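Local structure of alpha-ketoglutarate-dependent 2,4-dichlorophenoxyacetate dioxygenase (Bradyrhizobium diazoefficiens, 5BKE) at residues Ile5-Thr10 with Asp38-Leu43; Glu32-Met37 with Leu60-Arg65. The protein probably acts as a 2-oxoglutarate-dependent, metal-requiring dioxygenase of the TfdA family that degrades aryloxyalkanoate herbicides. All blocks are in the same frame, centred on the assembly; numbering follows the deposited sequence.

Contact 1: residues Ile5-Thr10 with Asp38-Leu43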
loop_
_atom_site.group_PDB
_atom_site.type_symbol
_atom_site.label_atom_id
_atom_site.label_comp_id
_atom_site.label_asym_id
_atom_site.label_seq_id
_atom_site.Cartn_x
_atom_site.Cartn_y
_atom_site.Cartn_z
ATOM N N ILE C 5 -13.029 4.762 -32.474
ATOM C CA ILE C 5 -12.495 3.405 -32.274
ATOM C C ILE C 5 -13.205 2.700 -31.110
ATOM O O ILE C 5 -13.265 3.223 -29.984
ATOM C CB ILE C 5 -10.960 3.403 -32.017
ATOM C CG1 ILE C 5 -10.196 4.031 -33.189
ATOM C CG2 ILE C 5 -10.440 1.984 -31.775
ATOM C CD1 ILE C 5 -8.876 4.651 -32.786
ATOM N N ARG C 6 -13.733 1.512 -31.388
ATOM C CA ARG C 6 -14.264 0.628 -30.365
ATOM C C ARG C 6 -13.350 -0.592 -30.204
ATOM O O ARG C 6 -13.038 -1.270 -31.178
ATOM C CB ARG C 6 -15.694 0.214 -30.727
ATOM C CG ARG C 6 -16.428 -0.544 -29.631
ATOM C CD ARG C 6 -17.851 -0.880 -30.043
ATOM N NE ARG C 6 -18.067 -2.321 -29.926
ATOM C CZ ARG C 6 -18.471 -3.124 -30.912
ATOM N NH1 ARG C 6 -18.765 -2.643 -32.119
ATOM N NH2 ARG C 6 -18.611 -4.425 -30.674
ATOM N N GLN C 7 -12.931 -0.870 -28.970
ATOM C CA GLN C 7 -12.089 -2.037 -28.683
ATOM C C GLN C 7 -12.896 -3.325 -28.764
ATOM O O GLN C 7 -14.027 -3.376 -28.283
ATOM C CB GLN C 7 -11.412 -1.903 -27.323
ATOM C CG GLN C 7 -10.262 -2.885 -27.122
ATOM C CD GLN C 7 -9.409 -2.567 -25.914
ATOM O OE1 GLN C 7 -9.194 -1.407 -25.577
ATOM N NE2 GLN C 7 -8.912 -3.602 -25.259
ATOM N N LEU C 8 -12.316 -4.356 -29.379
ATOM C CA LEU C 8 -13.034 -5.621 -29.638
ATOM C C LEU C 8 -12.602 -6.821 -28.789
ATOM O O LEU C 8 -13.313 -7.825 -28.729
ATOM C CB LEU C 8 -12.981 -5.999 -31.136
ATOM C CG LEU C 8 -13.575 -5.080 -32.214
ATOM C CD1 LEU C 8 -13.428 -5.740 -33.578
ATOM C CD2 LEU C 8 -15.036 -4.713 -31.955
ATOM N N GLN C 9 -11.438 -6.723 -28.157
ATOM C CA GLN C 9 -10.911 -7.809 -27.325
ATOM C C GLN C 9 -10.313 -7.188 -26.071
ATOM O O GLN C 9 -9.919 -6.015 -26.105
ATOM C CB GLN C 9 -9.861 -8.620 -28.096
ATOM C CG GLN C 9 -9.708 -10.078 -27.664
ATOM C CD GLN C 9 -8.599 -10.305 -26.645
ATOM O OE1 GLN C 9 -7.777 -9.424 -26.390
ATOM N NE2 GLN C 9 -8.557 -11.506 -26.074
ATOM N N THR C 10 -10.228 -7.967 -24.982
ATOM C CA THR C 10 -9.770 -7.406 -23.706
ATOM C C THR C 10 -8.413 -6.722 -23.807
ATOM O O THR C 10 -8.243 -5.666 -23.216
ATOM C CB THR C 10 -9.766 -8.410 -22.532
ATOM O OG1 THR C 10 -9.008 -9.574 -22.883
ATOM C CG2 THR C 10 -11.198 -8.794 -22.140
ATOM N N ASP C 38 -0.284 1.383 -33.356
ATOM C CA ASP C 38 0.653 1.235 -32.229
ATOM C C ASP C 38 -0.062 0.697 -30.975
ATOM O O ASP C 38 0.390 -0.278 -30.368
ATOM C CB ASP C 38 1.365 2.561 -31.912
ATOM C CG ASP C 38 2.224 3.080 -33.070
ATOM O OD1 ASP C 38 2.771 2.276 -33.861
ATOM O OD2 ASP C 38 2.357 4.321 -33.170
ATOM N N LYS C 39 -1.184 1.329 -30.619
ATOM C CA LYS C 39 -1.979 0.939 -29.449
ATOM C C LYS C 39 -2.666 -0.441 -29.599
ATOM O O LYS C 39 -2.369 -1.371 -28.846
ATOM C CB LYS C 39 -2.990 2.045 -29.121
ATOM C CG LYS C 39 -3.808 1.805 -27.851
ATOM C CD LYS C 39 -4.666 3.014 -27.514
ATOM C CE LYS C 39 -5.524 2.746 -26.281
ATOM N NZ LYS C 39 -6.104 4.032 -25.788
ATOM N N TYR C 40 -3.552 -0.571 -30.592
ATOM C CA TYR C 40 -4.443 -1.730 -30.740
ATOM C C TYR C 40 -3.839 -2.934 -31.472
ATOM O O TYR C 40 -4.320 -4.060 -31.313
ATOM C CB TYR C 40 -5.761 -1.303 -31.389
ATOM C CG TYR C 40 -6.530 -0.280 -30.569
ATOM C CD1 TYR C 40 -7.333 -0.688 -29.485
ATOM C CD2 TYR C 40 -6.453 1.087 -30.863
ATOM C CE1 TYR C 40 -8.044 0.237 -28.721
ATOM C CE2 TYR C 40 -7.162 2.023 -30.110
ATOM C CZ TYR C 40 -7.953 1.590 -29.037
ATOM O OH TYR C 40 -8.662 2.496 -28.286
ATOM N N ALA C 41 -2.790 -2.698 -32.264
ATOM C CA ALA C 41 -2.091 -3.746 -33.049
ATOM C C ALA C 41 -2.859 -4.310 -34.257
ATOM O O ALA C 41 -2.237 -4.737 -35.253
ATOM C CB ALA C 41 -1.546 -4.871 -32.159
ATOM N N VAL C 42 -4.186 -4.317 -34.165
ATOM C CA VAL C 42 -5.077 -4.793 -35.227
ATOM C C VAL C 42 -6.252 -3.816 -35.328
ATOM O O VAL C 42 -6.843 -3.417 -34.309
ATOM C CB VAL C 42 -5.607 -6.239 -34.980
ATOM C CG1 VAL C 42 -6.476 -6.721 -36.135
ATOM C CG2 VAL C 42 -4.488 -7.239 -34.766
ATOM N N LEU C 43 -6.580 -3.429 -36.557
ATOM C CA LEU C 43 -7.691 -2.534 -36.815
ATOM C C LEU C 43 -8.658 -3.155 -37.812
ATOM O O LEU C 43 -8.238 -3.775 -38.788
ATOM C CB LEU C 43 -7.202 -1.158 -37.287
ATOM C CG LEU C 43 -6.404 -0.273 -36.317
ATOM C CD1 LEU C 43 -6.082 1.058 -36.991
ATOM C CD2 LEU C 43 -7.111 -0.056 -34.970
#
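Gln7, at the end of strand 4-7, and Tyr40, in the last turn of helix 27-40, are the pair with the nearest CA atoms across the contact, CA of Gln7 and CA of Tyr40 being 7.9 Å apart, so side chains must make the contact. The Tyr40 ring bridges the gap. Its CG lies anti to the carbonyl carbon (chi1 -61°), which sends the ring out to the strand. Ile5 covers one face: its CG2 is 4.0 Å from the centroid of the Tyr40 ring and 25° off the ring normal, a CH-pi contact displaced toward the rim. This methyl is 3.7 Å from both CE2 and CZ of Tyr40, while the other branch of Ile5 only grazes the ring, CD1 to Tyr40 CE2 being 4.1 Å. Lys39 CG lies toward the rim of the opposite face, so aliphatic carbons flank the ring on both faces. Gln7 comes in at the edge, OE1 3.7 Å from Tyr40 CE1, with amide and ring planes 74° apart. The Gln7 amide is steadied from within its own segment: NE2 donates a 2.7 Å hydrogen bond to Gln9 O. That bond is nearly straight, and its acceptor lies close to the amide plane. Ala41, the first residue beyond the helix, has positive phi, and Val42 begins the next strand. Strand 14-17 lies between 4-7 and 42-45 and runs parallel to 42-45; helix 27-40 connects those two parallel neighbours in a beta-alpha-beta crossover, here flanking the outermost strand of the main sheet in a TauD-family, cupin-type fold.

Contact 2: residues Glu32-Met37 with Leu60-Arg65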
loop_
_atom_site.group_PDB
_atom_site.type_symbol
_atom_site.label_atom_id
_atom_site.label_comp_id
_atom_site.label_asym_id
_atom_site.label_seq_id
_atom_site.Cartn_x
_atom_site.Cartn_y
_atom_site.Cartn_z
ATOM N N GLU C 32 -3.509 9.498 -36.874
ATOM C CA GLU C 32 -4.459 8.799 -35.983
ATOM C C GLU C 32 -4.512 7.293 -36.195
ATOM O O GLU C 32 -4.497 6.529 -35.211
ATOM C CB GLU C 32 -5.870 9.390 -36.085
ATOM C CG GLU C 32 -6.018 10.786 -35.494
ATOM C CD GLU C 32 -5.655 10.827 -34.028
ATOM O OE1 GLU C 32 -6.523 10.472 -33.195
ATOM O OE2 GLU C 32 -4.497 11.195 -33.710
ATOM N N VAL C 33 -4.563 6.870 -37.467
ATOM C CA VAL C 33 -4.630 5.440 -37.790
ATOM C C VAL C 33 -3.360 4.747 -37.316
ATOM O O VAL C 33 -3.430 3.677 -36.678
ATOM C CB VAL C 33 -4.888 5.166 -39.290
ATOM C CG1 VAL C 33 -4.784 3.673 -39.601
ATOM C CG2 VAL C 33 -6.250 5.711 -39.710
ATOM N N GLU C 34 -2.207 5.364 -37.591
ATOM C CA GLU C 34 -0.933 4.769 -37.176
ATOM C C GLU C 34 -0.785 4.659 -35.631
ATOM O O GLU C 34 -0.294 3.629 -35.140
ATOM C CB GLU C 34 0.272 5.473 -37.814
ATOM C CG GLU C 34 1.577 4.774 -37.473
ATOM C CD GLU C 34 2.721 5.039 -38.438
ATOM O OE1 GLU C 34 2.614 5.942 -39.305
ATOM O OE2 GLU C 34 3.752 4.332 -38.299
ATOM N N SER C 35 -1.196 5.697 -34.888
ATOM C CA SER C 35 -1.197 5.630 -33.408
ATOM C C SER C 35 -2.105 4.525 -32.902
ATOM O O SER C 35 -1.739 3.809 -31.955
ATOM C CB SER C 35 -1.590 6.954 -32.751
ATOM O OG SER C 35 -0.808 8.009 -33.264
ATOM N N ALA C 36 -3.269 4.369 -33.550
ATOM C CA ALA C 36 -4.203 3.280 -33.248
ATOM C C ALA C 36 -3.568 1.919 -33.533
ATOM O O ALA C 36 -3.808 0.952 -32.808
ATOM C CB ALA C 36 -5.492 3.447 -34.030
ATOM N N MET C 37 -2.748 1.857 -34.587
ATOM C CA MET C 37 -2.004 0.642 -34.919
ATOM C C MET C 37 -0.971 0.345 -33.841
ATOM O O MET C 37 -0.806 -0.805 -33.457
ATOM C CB MET C 37 -1.339 0.741 -36.307
ATOM C CG MET C 37 -2.302 0.644 -37.495
ATOM S SD MET C 37 -3.151 -0.948 -37.654
ATOM C CE MET C 37 -1.845 -1.956 -38.340
ATOM N N LEU C 60 0.151 3.108 -48.236
ATOM C CA LEU C 60 1.354 3.939 -48.461
ATOM C C LEU C 60 1.503 5.178 -47.564
ATOM O O LEU C 60 2.599 5.746 -47.485
ATOM C CB LEU C 60 1.528 4.292 -49.954
ATOM C CG LEU C 60 1.989 3.138 -50.859
ATOM C CD1 LEU C 60 1.837 3.506 -52.339
ATOM C CD2 LEU C 60 3.417 2.669 -50.549
ATOM N N ASN C 61 0.418 5.571 -46.873
ATOM C CA ASN C 61 0.470 6.547 -45.758
ATOM C C ASN C 61 1.480 6.153 -44.676
ATOM O O ASN C 61 2.043 7.024 -43.996
ATOM C CB ASN C 61 -0.902 6.659 -45.074
ATOM C CG ASN C 61 -1.909 7.432 -45.901
ATOM O OD1 ASN C 61 -1.884 8.666 -45.936
ATOM N ND2 ASN C 61 -2.798 6.710 -46.575
ATOM N N PHE C 62 1.705 4.845 -44.553
ATOM C CA PHE C 62 2.401 4.226 -43.430
ATOM C C PHE C 62 3.798 3.700 -43.771
ATOM O O PHE C 62 4.446 3.056 -42.940
ATOM C CB PHE C 62 1.511 3.109 -42.848
ATOM C CG PHE C 62 0.083 3.540 -42.626
ATOM C CD1 PHE C 62 -0.220 4.589 -41.748
ATOM C CD2 PHE C 62 -0.965 2.915 -43.312
ATOM C CE1 PHE C 62 -1.533 4.999 -41.551
ATOM C CE2 PHE C 62 -2.285 3.323 -43.119
ATOM C CZ PHE C 62 -2.565 4.363 -42.239
ATOM N N GLY C 63 4.263 3.989 -44.986
ATOM C CA GLY C 63 5.622 3.648 -45.398
ATOM C C GLY C 63 5.715 3.415 -46.882
ATOM O O GLY C 63 5.155 4.180 -47.673
ATOM N N GLN C 64 6.422 2.345 -47.242
ATOM C CA GLN C 64 6.641 1.947 -48.630
ATOM C C GLN C 64 6.190 0.503 -48.832
ATOM O O GLN C 64 6.086 -0.249 -47.863
ATOM C CB GLN C 64 8.119 2.118 -49.006
ATOM C CG GLN C 64 8.604 3.561 -48.946
ATOM C CD GLN C 64 10.005 3.755 -49.500
ATOM O OE1 GLN C 64 10.958 3.894 -48.739
ATOM N NE2 GLN C 64 10.137 3.772 -50.835
ATOM N N ARG C 65 5.914 0.127 -50.082
ATOM C CA ARG C 65 5.637 -1.266 -50.462
ATOM C C ARG C 65 6.788 -2.183 -50.066
ATOM O O ARG C 65 7.961 -1.851 -50.292
ATOM C CB ARG C 65 5.493 -1.405 -51.988
ATOM C CG ARG C 65 4.172 -0.988 -52.608
ATOM C CD ARG C 65 4.298 -0.957 -54.140
ATOM N NE ARG C 65 3.385 -0.009 -54.807
ATOM C CZ ARG C 65 3.592 1.304 -54.913
ATOM N NH1 ARG C 65 4.673 1.875 -54.382
ATOM N NH2 ARG C 65 2.695 2.065 -55.534
#
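Phe62 reaches from the loop after helix 52-59 to Val33 and Glu34 on helix 27-40. Its CB points toward the helix, and CG lies anti to the carbonyl carbon (chi1 -48°), which directs the ring at the helix surface. Along the ring edge that faces the helix, the partners change from atom to atom. CD1 meets Glu34, with OE1 4.0 Å and CB 4.1 Å from that Phe62 carbon. CE1, one step further out, lies 4.0 Å from Val33 CG1 and equally far from the backbone N of Glu34. CZ, the tip, is closest of all: Phe62 CZ to Val33 CG1 is 3.5 Å and to Val33 CB 3.8 Å, an apolar contact that meets the ring obliquely. Asn61 CB sits over the centre of one ring face, 3.8 Å above its plane. The Glu34 carboxylate stands perpendicular to the ring and brings OE1 to its edge, in plane, while OE2 forms a salt bridge with Lys126. Because Lys126 NZ also donates to Phe62 O, one ammonium group ties the helix side chain to the loop backbone. The Phe62 ring also packs edge-to-face with Phe58 of helix 52-59. Replacing Phe62 by an alanine removes the ring, which would probably open a gap beside Val33 and leave Phe58 without its edge-to-face partner. Phe62 thus fills the space between helices 52-59 and 27-40, while it also touches Met256 of strand 254-258, placing the loop against the main sheet as well.

Helix 27-40 is common to both contacts, whose centres lie about 15 Å apart. Contact 1 takes its C-terminal end together with strand 4-7; contact 2 takes the preceding turns together with the loop after helix 52-59. Along the chain the segments alternate in the order 5-10, 32-37, 38-43, 60-65, so the two contacts cross in sequence. They meet directly through packing: Leu43 CG lies 3.6 Å from Met37 SD, and Ile5 CD1 lies 3.8 Å from Ala36 CB. One helix is thereby joined to the edge strand of the seven-stranded sheet and to the loop following helix 52-59, away from the manganese and N-oxalylglycine sites.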